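DTDP-4-dehydrorhamnose reductase (Yersinia enterocolitica, PDB 5U9C) probably catalyses the NADPH-dependent reduction of dTDP-4-dehydro-beta-L-rhamnose to dTDP-beta-L-rhamnose, the nucleotide sugar that ends its biosynthetic pathway. Local coordinates at residues L42-P45 with E46-F49; A64-D68 with V69-E73. All blocks are in the same frame, centred on the assembly; numbering follows the deposited sequence.

Contact 1 (L42-P45 with E46-F49); sequences LSVP and EAIF
E46 folds back on V44 and P45 through two torsions: chi1 of 62° sets CG between the backbone N and the carbonyl carbon, and chi2 of -87° bends the chain. The carboxylate thereby returns over the residues before it. V44 meets it with the branch that lies anti to its own backbone N (chi1 -173°), CG1 resting 3.6 Å from E46 CD. OE2 of E46 lies 3.3 Å from P45 CD; it is also close to P45 N, but that nitrogen has no hydrogen to offer, so the approach is one of van der Waals contact.

Two i to i+3 backbone bonds turn the chain toward helix 48-55. A47 N donates to V44 O at 3.3 Å, and I48 N to P45 O at 3.2 Å. P45 O also accepts from a water, 2.7 Å away, which in turn accepts from F49 N, so the water bridges an i to i+4 pair spanning P45 and F49.

The turn leads from the loop after strand 31-34 into helix 48-55. Helix 76-97 packs beside it, with L42 touching A86, I48 touching I90 and F49 touching Q89.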
ATOM      1  N   LEU D  42      -3.237 -13.265 -34.723  1.00 34.93           N
ATOM      2  CA  LEU D  42      -2.840 -13.303 -33.308  1.00 32.78           C
ATOM      3  C   LEU D  42      -3.577 -14.387 -32.536  1.00 33.02           C
ATOM      4  O   LEU D  42      -3.051 -14.877 -31.543  1.00 31.62           O
ATOM      5  CB  LEU D  42      -3.054 -11.958 -32.624  1.00 32.92           C
ATOM      6  CG  LEU D  42      -2.263 -10.770 -33.182  1.00 32.48           C
ATOM      7  CD1 LEU D  42      -2.576  -9.534 -32.359  1.00 33.82           C
ATOM      8  CD2 LEU D  42      -0.781 -11.016 -33.197  1.00 30.88           C
ATOM      9  N   SER D  43      -4.776 -14.766 -32.988  1.00 32.34           N
ATOM     10  CA  SER D  43      -5.537 -15.827 -32.320  1.00 34.25           C
ATOM     11  C   SER D  43      -5.071 -17.223 -32.715  1.00 34.46           C
ATOM     12  O   SER D  43      -5.627 -18.182 -32.236  1.00 34.29           O
ATOM     13  CB  SER D  43      -7.035 -15.708 -32.614  1.00 36.28           C
ATOM     14  OG  SER D  43      -7.249 -15.863 -33.992  1.00 38.34           O
ATOM     15  N   VAL D  44      -4.097 -17.323 -33.624  1.00 35.22           N
ATOM     16  CA  VAL D  44      -3.520 -18.605 -34.028  1.00 36.64           C
ATOM     17  C   VAL D  44      -1.992 -18.462 -33.860  1.00 35.96           C
ATOM     18  O   VAL D  44      -1.238 -18.497 -34.836  1.00 35.07           O
ATOM     19  CB  VAL D  44      -3.896 -18.986 -35.484  1.00 39.24           C
ATOM     20  CG1 VAL D  44      -3.421 -20.395 -35.818  1.00 40.40           C
ATOM     21  CG2 VAL D  44      -5.409 -18.918 -35.688  1.00 41.22           C
ATOM     22  N   PRO D  45      -1.528 -18.284 -32.607  1.00 34.38           N
ATOM     23  CA  PRO D  45      -0.094 -18.138 -32.375  1.00 33.69           C
ATOM     24  C   PRO D  45       0.733 -19.344 -32.825  1.00 34.15           C
ATOM     25  O   PRO D  45       1.891 -19.183 -33.179  1.00 34.21           O
ATOM     26  CB  PRO D  45       0.001 -17.945 -30.850  1.00 33.84           C
ATOM     27  CG  PRO D  45      -1.249 -18.521 -30.309  1.00 34.53           C
ATOM     28  CD  PRO D  45      -2.288 -18.262 -31.348  1.00 34.96           C
ATOM     29  N   GLU D  46       0.125 -20.523 -32.856  1.00 36.18           N
ATOM     30  CA  GLU D  46       0.851 -21.735 -33.247  1.00 38.86           C
ATOM     31  C   GLU D  46       1.333 -21.802 -34.702  1.00 39.58           C
ATOM     32  O   GLU D  46       2.144 -22.666 -35.035  1.00 41.45           O
ATOM     33  CB  GLU D  46       0.027 -22.990 -32.948  1.00 42.32           C
ATOM     34  CG  GLU D  46      -1.304 -23.106 -33.706  1.00 45.94           C
ATOM     35  CD  GLU D  46      -2.494 -22.423 -33.024  1.00 47.54           C
ATOM     36  OE1 GLU D  46      -3.616 -22.943 -33.207  1.00 50.71           O
ATOM     37  OE2 GLU D  46      -2.322 -21.415 -32.286  1.00 44.69           O
ATOM     38  N   ALA D  47       0.828 -20.918 -35.568  1.00 38.31           N
ATOM     39  CA  ALA D  47       1.227 -20.894 -36.975  1.00 36.89           C
ATOM     40  C   ALA D  47       2.214 -19.770 -37.261  1.00 34.94           C
ATOM     41  O   ALA D  47       2.752 -19.676 -38.364  1.00 35.37           O
ATOM     42  CB  ALA D  47      -0.001 -20.745 -37.871  1.00 38.05           C
ATOM     43  N   ILE D  48       2.480 -18.936 -36.271  1.00 31.88           N
ATOM     44  CA  ILE D  48       3.354 -17.793 -36.481  1.00 30.60           C
ATOM     45  C   ILE D  48       4.830 -18.122 -36.756  1.00 29.98           C
ATOM     46  O   ILE D  48       5.402 -17.579 -37.695  1.00 29.47           O
ATOM     47  CB  ILE D  48       3.224 -16.807 -35.311  1.00 29.91           C
ATOM     48  CG1 ILE D  48       1.801 -16.227 -35.312  1.00 31.30           C
ATOM     49  CG2 ILE D  48       4.263 -15.694 -35.400  1.00 28.30           C
ATOM     50  CD1 ILE D  48       1.520 -15.271 -34.171  1.00 31.02           C
ATOM     51  N   PHE D  49       5.437 -18.983 -35.942  1.00 30.88           N
ATOM     52  CA  PHE D  49       6.857 -19.304 -36.080  1.00 31.82           C
ATOM     53  C   PHE D  49       7.230 -19.815 -37.480  1.00 32.70           C
ATOM     54  O   PHE D  49       8.175 -19.298 -38.100  1.00 32.62           O
ATOM     55  CB  PHE D  49       7.302 -20.289 -34.998  1.00 33.09           C
ATOM     56  CG  PHE D  49       8.776 -20.571 -34.999  1.00 34.83           C
ATOM     57  CD1 PHE D  49       9.302 -21.615 -35.769  1.00 36.78           C
ATOM     58  CD2 PHE D  49       9.645 -19.805 -34.227  1.00 34.36           C
ATOM     59  CE1 PHE D  49      10.664 -21.872 -35.768  1.00 37.60           C
ATOM     60  CE2 PHE D  49      11.001 -20.071 -34.210  1.00 35.40           C
ATOM     61  CZ  PHE D  49      11.516 -21.089 -34.990  1.00 37.10           C
TER
HETATM   62  O   HOH W   1       4.250 -20.454 -33.771  1.00 31.04           O

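Contact 2 (A64-D68 with V69-E73); sequences AAETD and VDLCE
D68, last residue of the loop after strand 59-62 of the Rossmann-type sheet, holds the N-cap position of helix 69-74, its side chain accepting from L71 N. The capping bond, L71 N to D68 OD1, is 3.0 Å long and fairly straight at 164°, though the donor sits above the carboxylate plane. With chi1 at -178°, D68 extends CG opposite the backbone N and carries its carboxylate over the first helical turn. The main chain of D68 is used as well, since C72 N donates to D68 O at 3.0 Å in the first i to i+4 bond.

A further hydrogen bond steadies the loop from before the cap: D68 N donates to E66 OE1, which uses its anti lone pair. The other oxygen of E66 forms a salt bridge with R78 of helix 76-97.

Van der Waals contacts fill in around these bonds. L71 CB presses on D68 CG at 3.5 Å, the two side chains crossing at about a right angle. L71 CD2 lies against the carboxylate carbon of E66, and C72 SG touches E66 CG.

Among the charges, D70 pairs with R256, a residue that binds (R)-malate in a structure of this protein, and its OD1 accepts from A254 N. The carboxylates of D68 and D70 approach each other, and a water probably eases their repulsion by donating to both, 2.6 Å from D68 OD1 and 2.8 Å from D70 OD2.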
ATOM      1  N   ALA D  64       0.638  -5.303 -34.192  1.00 26.75           N
ATOM      2  CA  ALA D  64      -0.680  -5.903 -33.917  1.00 28.06           C
ATOM      3  C   ALA D  64      -0.836  -6.272 -32.433  1.00 27.75           C
ATOM      4  O   ALA D  64       0.106  -6.747 -31.792  1.00 26.62           O
ATOM      5  CB  ALA D  64      -0.919  -7.129 -34.794  1.00 29.42           C
ATOM      6  N   ALA D  65      -2.028  -6.031 -31.898  1.00 27.83           N
ATOM      7  CA  ALA D  65      -2.307  -6.326 -30.491  1.00 28.25           C
ATOM      8  C   ALA D  65      -3.781  -6.160 -30.214  1.00 28.38           C
ATOM      9  O   ALA D  65      -4.467  -5.513 -30.986  1.00 26.97           O
ATOM     10  CB  ALA D  65      -1.540  -5.364 -29.605  1.00 27.26           C
ATOM     11  N   GLU D  66      -4.260  -6.756 -29.123  1.00 26.72           N
ATOM     12  CA  GLU D  66      -5.631  -6.515 -28.688  1.00 28.32           C
ATOM     13  C   GLU D  66      -5.487  -5.284 -27.799  1.00 28.90           C
ATOM     14  O   GLU D  66      -4.892  -5.362 -26.723  1.00 26.80           O
ATOM     15  CB  GLU D  66      -6.215  -7.679 -27.899  1.00 28.74           C
ATOM     16  CG  GLU D  66      -7.570  -7.346 -27.286  1.00 29.82           C
ATOM     17  CD  GLU D  66      -8.576  -6.877 -28.329  1.00 30.87           C
ATOM     18  OE1 GLU D  66      -8.932  -5.679 -28.314  1.00 30.40           O
ATOM     19  OE2 GLU D  66      -8.931  -7.684 -29.205  1.00 31.10           O
ATOM     20  N   THR D  67      -6.036  -4.157 -28.248  1.00 27.83           N
ATOM     21  CA  THR D  67      -5.877  -2.887 -27.553  1.00 28.57           C
ATOM     22  C   THR D  67      -7.144  -2.364 -26.864  1.00 28.53           C
ATOM     23  O   THR D  67      -7.121  -1.283 -26.297  1.00 29.44           O
ATOM     24  CB  THR D  67      -5.367  -1.815 -28.541  1.00 29.67           C
ATOM     25  OG1 THR D  67      -6.309  -1.694 -29.603  1.00 31.04           O
ATOM     26  CG2 THR D  67      -4.003  -2.232 -29.122  1.00 30.34           C
ATOM     27  N   ASP D  68      -8.245  -3.109 -26.937  1.00 29.32           N
ATOM     28  CA  ASP D  68      -9.466  -2.734 -26.199  1.00 29.07           C
ATOM     29  C   ASP D  68      -9.197  -3.143 -24.742  1.00 28.18           C
ATOM     30  O   ASP D  68      -9.332  -4.303 -24.366  1.00 26.80           O
ATOM     31  CB  ASP D  68     -10.692  -3.459 -26.771  1.00 29.34           C
ATOM     32  CG  ASP D  68     -11.980  -3.075 -26.073  1.00 30.26           C
ATOM     33  OD1 ASP D  68     -11.945  -2.673 -24.878  1.00 28.46           O
ATOM     34  OD2 ASP D  68     -13.035  -3.194 -26.721  1.00 32.29           O
ATOM     35  N   VAL D  69      -8.776  -2.166 -23.949  1.00 28.10           N
ATOM     36  CA  VAL D  69      -8.403  -2.377 -22.544  1.00 29.04           C
ATOM     37  C   VAL D  69      -9.502  -3.053 -21.700  1.00 27.67           C
ATOM     38  O   VAL D  69      -9.222  -3.920 -20.863  1.00 25.67           O
ATOM     39  CB  VAL D  69      -7.973  -1.022 -21.906  1.00 30.77           C
ATOM     40  CG1 VAL D  69      -7.593  -1.191 -20.447  1.00 32.71           C
ATOM     41  CG2 VAL D  69      -6.808  -0.423 -22.693  1.00 30.96           C
ATOM     42  N   ASP D  70     -10.746  -2.655 -21.929  1.00 27.45           N
ATOM     43  CA  ASP D  70     -11.876  -3.190 -21.192  1.00 28.47           C
ATOM     44  C   ASP D  70     -12.213  -4.622 -21.575  1.00 27.99           C
ATOM     45  O   ASP D  70     -12.554  -5.452 -20.701  1.00 25.94           O
ATOM     46  CB  ASP D  70     -13.045  -2.247 -21.352  1.00 32.36           C
ATOM     47  CG  ASP D  70     -12.736  -0.884 -20.751  1.00 35.43           C
ATOM     48  OD1 ASP D  70     -12.407  -0.862 -19.538  1.00 35.01           O
ATOM     49  OD2 ASP D  70     -12.798   0.137 -21.487  1.00 36.46           O
ATOM     50  N   LEU D  71     -12.097  -4.924 -22.865  1.00 26.71           N
ATOM     51  CA  LEU D  71     -12.309  -6.292 -23.340  1.00 27.37           C
ATOM     52  C   LEU D  71     -11.229  -7.188 -22.699  1.00 26.04           C
ATOM     53  O   LEU D  71     -11.527  -8.295 -22.251  1.00 25.87           O
ATOM     54  CB  LEU D  71     -12.246  -6.363 -24.866  1.00 28.85           C
ATOM     55  CG  LEU D  71     -12.317  -7.757 -25.508  1.00 29.93           C
ATOM     56  CD1 LEU D  71     -13.627  -8.432 -25.133  1.00 31.85           C
ATOM     57  CD2 LEU D  71     -12.169  -7.644 -27.022  1.00 30.28           C
ATOM     58  N   CYS D  72      -9.993  -6.682 -22.625  1.00 25.89           N
ATOM     59  CA  CYS D  72      -8.887  -7.436 -22.004  1.00 25.18           C
ATOM     60  C   CYS D  72      -9.167  -7.759 -20.547  1.00 25.10           C
ATOM     61  O   CYS D  72      -8.772  -8.829 -20.076  1.00 24.21           O
ATOM     62  CB  CYS D  72      -7.564  -6.686 -22.096  1.00 25.27           C
ATOM     63  SG  CYS D  72      -6.811  -6.615 -23.740  1.00 26.30           S
ATOM     64  N   GLU D  73      -9.833  -6.837 -19.829  1.00 24.95           N
ATOM     65  CA  GLU D  73     -10.199  -7.082 -18.433  1.00 25.22           C
ATOM     66  C   GLU D  73     -11.302  -8.154 -18.304  1.00 25.29           C
ATOM     67  O   GLU D  73     -11.207  -9.036 -17.450  1.00 25.24           O
ATOM     68  CB  GLU D  73     -10.650  -5.805 -17.740  1.00 25.67           C
ATOM     69  CG  GLU D  73     -10.565  -5.874 -16.234  1.00 25.23           C
ATOM     70  CD  GLU D  73      -9.126  -5.848 -15.712  1.00 25.40           C
ATOM     71  OE1 GLU D  73      -8.175  -5.678 -16.504  1.00 24.76           O
ATOM     72  OE2 GLU D  73      -8.950  -6.005 -14.500  1.00 24.90           O
TER
HETATM   73  O   HOH W   2     -12.028  -0.140 -24.118  1.00 47.20           O

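From the N terminus, contact 1 comes first: it closes the turn between the loop after strand 31-34 and helix 48-55. The chain then runs along that helix and back through strand 59-62 before contact 2 closes the turn into helix 69-74. The two are in series, neither nested nor crossed, with centres about 18 Å apart. They nevertheless touch, L42 CD1 packing 3.6 Å from A65 N, so the loops following two strands of the parallel sheet meet. Helix 76-97 is common to both, carrying A86 and I90 against 42-49 and R78 and A79 against 64-73. Contact 2 alone extends toward R256.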